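Local coordinates for phiAB6 tailspike (Unidentified phage, PDB 5JS4), which probably binds and fragments the exopolysaccharide of Acinetobacter baumannii, working as the trimeric beta-helical tailspike of the phage, at residues 174-182 with 190-198. Sequence-based numbering, arbitrary orientation.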
loop_
_atom_site.group_PDB
_atom_site.type_symbol
_atom_site.label_atom_id
_atom_site.label_comp_id
_atom_site.label_asym_id
_atom_site.label_seq_id
_atom_site.Cartn_x
_atom_site.Cartn_y
_atom_site.Cartn_z
ATOM N N GLN A 174 32.731 62.470 -41.481
ATOM C CA GLN A 174 33.143 62.204 -40.094
ATOM C C GLN A 174 32.201 61.252 -39.344
ATOM O O GLN A 174 32.287 61.112 -38.126
ATOM C CB GLN A 174 33.290 63.520 -39.319
ATOM C CG GLN A 174 34.256 64.515 -39.951
ATOM C CD GLN A 174 35.590 63.890 -40.335
ATOM O OE1 GLN A 174 36.190 63.153 -39.553
ATOM N NE2 GLN A 174 36.060 64.181 -41.545
ATOM N N TYR A 175 31.307 60.598 -40.076
ATOM C CA TYR A 175 30.474 59.537 -39.518
ATOM C C TYR A 175 30.055 58.617 -40.652
ATOM O O TYR A 175 30.263 58.934 -41.825
ATOM C CB TYR A 175 29.241 60.111 -38.811
ATOM C CG TYR A 175 28.426 61.053 -39.666
ATOM C CD1 TYR A 175 27.498 60.568 -40.585
ATOM C CD2 TYR A 175 28.587 62.432 -39.563
ATOM C CE1 TYR A 175 26.755 61.429 -41.376
ATOM C CE2 TYR A 175 27.848 63.300 -40.349
ATOM C CZ TYR A 175 26.934 62.794 -41.255
ATOM O OH TYR A 175 26.194 63.655 -42.036
ATOM N N TYR A 176 29.463 57.483 -40.298
ATOM C CA TYR A 176 29.061 56.493 -41.284
ATOM C C TYR A 176 27.547 56.446 -41.412
ATOM O O TYR A 176 26.831 56.171 -40.448
ATOM C CB TYR A 176 29.669 55.136 -40.934
ATOM C CG TYR A 176 31.174 55.230 -40.890
ATOM C CD1 TYR A 176 31.892 55.559 -42.034
ATOM C CD2 TYR A 176 31.878 55.054 -39.702
ATOM C CE1 TYR A 176 33.268 55.683 -42.010
ATOM C CE2 TYR A 176 33.259 55.172 -39.670
ATOM C CZ TYR A 176 33.947 55.488 -40.828
ATOM O OH TYR A 176 35.319 55.614 -40.822
ATOM N N LEU A 177 27.083 56.756 -42.619
ATOM C CA LEU A 177 25.669 56.766 -42.966
ATOM C C LEU A 177 25.543 56.972 -44.470
ATOM O O LEU A 177 25.948 58.009 -44.997
ATOM C CB LEU A 177 24.914 57.883 -42.232
ATOM C CG LEU A 177 23.417 58.001 -42.551
ATOM C CD1 LEU A 177 22.674 56.721 -42.199
ATOM C CD2 LEU A 177 22.810 59.185 -41.816
ATOM N N LYS A 178 25.002 55.970 -45.154
ATOM C CA LYS A 178 24.701 56.072 -46.576
ATOM C C LYS A 178 23.379 55.379 -46.828
ATOM O O LYS A 178 23.210 54.213 -46.476
ATOM C CB LYS A 178 25.798 55.420 -47.423
ATOM C CG LYS A 178 27.103 56.198 -47.485
ATOM C CD LYS A 178 26.972 57.493 -48.272
ATOM C CE LYS A 178 28.186 58.385 -48.070
ATOM N NZ LYS A 178 28.136 59.601 -48.927
ATOM N N TYR A 179 22.438 56.109 -47.415
ATOM C CA TYR A 179 21.160 55.537 -47.806
ATOM C C TYR A 179 21.231 55.056 -49.251
ATOM O O TYR A 179 22.197 55.339 -49.965
ATOM C CB TYR A 179 20.045 56.565 -47.638
ATOM C CG TYR A 179 19.798 56.971 -46.201
ATOM C CD1 TYR A 179 19.300 56.059 -45.275
ATOM C CD2 TYR A 179 20.042 58.273 -45.771
ATOM C CE1 TYR A 179 19.064 56.426 -43.960
ATOM C CE2 TYR A 179 19.808 58.650 -44.457
ATOM C CZ TYR A 179 19.316 57.724 -43.559
ATOM O OH TYR A 179 19.077 58.087 -42.254
ATOM N N PHE A 180 20.208 54.323 -49.678
ATOM C CA PHE A 180 20.157 53.806 -51.043
ATOM C C PHE A 180 20.153 54.942 -52.067
ATOM O O PHE A 180 19.493 55.964 -51.873
ATOM C CB PHE A 180 18.926 52.919 -51.247
ATOM C CG PHE A 180 18.788 52.391 -52.649
ATOM C CD1 PHE A 180 19.564 51.326 -53.083
ATOM C CD2 PHE A 180 17.890 52.969 -53.537
ATOM C CE1 PHE A 180 19.445 50.840 -54.376
ATOM C CE2 PHE A 180 17.769 52.490 -54.831
ATOM C CZ PHE A 180 18.544 51.423 -55.249
ATOM N N ASN A 181 20.899 54.737 -53.149
ATOM C CA ASN A 181 21.014 55.691 -54.245
ATOM C C ASN A 181 20.808 54.925 -55.554
ATOM O O ASN A 181 21.595 54.040 -55.874
ATOM C CB ASN A 181 22.399 56.344 -54.207
ATOM C CG ASN A 181 22.600 57.397 -55.289
ATOM O OD1 ASN A 181 21.903 57.419 -56.304
ATOM N ND2 ASN A 181 23.578 58.272 -55.075
ATOM N N PRO A 182 19.751 55.262 -56.318
ATOM C CA PRO A 182 19.455 54.483 -57.529
ATOM C C PRO A 182 20.506 54.578 -58.646
ATOM O O PRO A 182 20.473 53.772 -59.577
ATOM C CB PRO A 182 18.111 55.054 -57.997
ATOM C CG PRO A 182 18.045 56.420 -57.413
ATOM C CD PRO A 182 18.785 56.356 -56.111
ATOM N N ALA A 190 28.770 44.979 -50.076
ATOM C CA ALA A 190 28.609 46.404 -49.793
ATOM C C ALA A 190 27.552 46.603 -48.713
ATOM O O ALA A 190 26.541 45.896 -48.687
ATOM C CB ALA A 190 28.225 47.158 -51.054
ATOM N N ARG A 191 27.791 47.560 -47.820
ATOM C CA ARG A 191 26.832 47.886 -46.771
ATOM C C ARG A 191 26.312 49.309 -46.915
ATOM O O ARG A 191 27.076 50.245 -47.169
ATOM C CB ARG A 191 27.451 47.677 -45.389
ATOM C CG ARG A 191 27.931 46.251 -45.202
ATOM C CD ARG A 191 28.162 45.868 -43.759
ATOM N NE ARG A 191 28.686 44.507 -43.702
ATOM C CZ ARG A 191 28.696 43.724 -42.625
ATOM N NH1 ARG A 191 28.195 44.142 -41.463
ATOM N NH2 ARG A 191 29.208 42.502 -42.722
ATOM N N ILE A 192 24.994 49.440 -46.790
ATOM C CA ILE A 192 24.320 50.734 -46.723
ATOM C C ILE A 192 23.223 50.647 -45.670
ATOM O O ILE A 192 22.986 49.579 -45.100
ATOM C CB ILE A 192 23.708 51.159 -48.079
ATOM C CG1 ILE A 192 22.738 50.098 -48.610
ATOM C CG2 ILE A 192 24.808 51.432 -49.091
ATOM C CD1 ILE A 192 21.869 50.585 -49.753
ATOM N N MET A 193 22.562 51.772 -45.416
ATOM C CA MET A 193 21.464 51.825 -44.464
ATOM C C MET A 193 20.128 51.880 -45.185
ATOM O O MET A 193 19.970 52.614 -46.162
ATOM C CB MET A 193 21.578 53.064 -43.572
ATOM C CG MET A 193 22.644 52.977 -42.495
ATOM S SD MET A 193 24.323 53.070 -43.139
ATOM C CE MET A 193 25.232 53.306 -41.614
ATOM N N LEU A 194 19.172 51.106 -44.682
ATOM C CA LEU A 194 17.766 51.301 -45.011
ATOM C C LEU A 194 17.343 52.675 -44.507
ATOM O O LEU A 194 18.011 53.263 -43.654
ATOM C CB LEU A 194 16.907 50.225 -44.342
ATOM C CG LEU A 194 17.133 48.786 -44.804
ATOM C CD1 LEU A 194 16.436 47.805 -43.875
ATOM C CD2 LEU A 194 16.653 48.607 -46.234
ATOM N N ASP A 195 16.225 53.181 -45.016
ATOM C CA ASP A 195 15.728 54.495 -44.600
ATOM C C ASP A 195 15.455 54.580 -43.090
ATOM O O ASP A 195 15.536 55.662 -42.507
ATOM C CB ASP A 195 14.474 54.874 -45.394
ATOM C CG ASP A 195 14.767 55.160 -46.864
ATOM O OD1 ASP A 195 15.949 55.346 -47.234
ATOM O OD2 ASP A 195 13.803 55.209 -47.657
ATOM N N ASN A 196 15.149 53.442 -42.465
ATOM C CA ASN A 196 14.981 53.372 -41.005
ATOM C C ASN A 196 16.302 53.310 -40.222
ATOM O O ASN A 196 16.289 53.262 -38.991
ATOM C CB ASN A 196 14.078 52.188 -40.613
ATOM C CG ASN A 196 14.687 50.830 -40.948
ATOM O OD1 ASN A 196 15.900 50.689 -41.085
ATOM N ND2 ASN A 196 13.833 49.819 -41.075
ATOM N N GLY A 197 17.431 53.292 -40.931
ATOM C CA GLY A 197 18.751 53.311 -40.297
ATOM C C GLY A 197 19.436 51.965 -40.131
ATOM O O GLY A 197 20.629 51.913 -39.840
ATOM N N ASP A 198 18.692 50.877 -40.309
ATOM C CA ASP A 198 19.252 49.535 -40.163
ATOM C C ASP A 198 20.171 49.224 -41.342
ATOM O O ASP A 198 19.851 49.543 -42.487
ATOM C CB ASP A 198 18.136 48.488 -40.089
ATOM C CG ASP A 198 17.240 48.658 -38.869
ATOM O OD1 ASP A 198 17.543 49.501 -37.995
ATOM O OD2 ASP A 198 16.225 47.933 -38.784
HETATM O O HOH W 1 18.087 53.626 -47.900
#
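M193 and K178 meet through both backbone and side chain. The N-H of M193 points at the carbonyl of K178, with N to O 2.7 Å and 170° at the hydrogen. The K178 N-H faces the same residue and reaches its sulfur. That bond is weak, with N to SD 3.6 Å, although nearly straight. The M193 bend at chi2 (72°) lays SD beside K178 N; an extended chi3 then carries CE on to Y176 O and L177 CA. L177 CD1 rests obliquely against M193 CG at 3.8 Å.

I192 packs on the adjoining part of the loop. Its CD1 touches CA and CB of F180 and lies at the edge of the phenyl ring. The Y179 ring turns its CD1-CE1 edge to the strand end; L194 O lies in the ring plane, 3.3 Å from CE1. Y179 CA makes a CH...O contact with M193 O.

One water joins both segments. It accepts from F180 N and donates to M193 O and D195 OD1, each at 2.8 to 2.9 Å.

Further out, I192 pairs with V200 by backbone hydrogen bonds within the antiparallel sheet of 191-193, 199-202 and 218-220. Segment 174-182 crosses strand 191-193 steeply (69° between touching parts). L194 to G197 form a type I turn, and N196 makes an Asx turn to D198 N. The Y179 hydroxyl bonds N189 of the second subunit, and K178 NZ bonds Q174 of the third. These bonds join the subunits at the N-terminal end of the modelled chain, with the contact centre about 74 Å from the chain centre.

The contact thus has one short, nearly straight backbone bond and a weak N-H to sulfur bond; the water adds a bridged link and the methionine apolar cover.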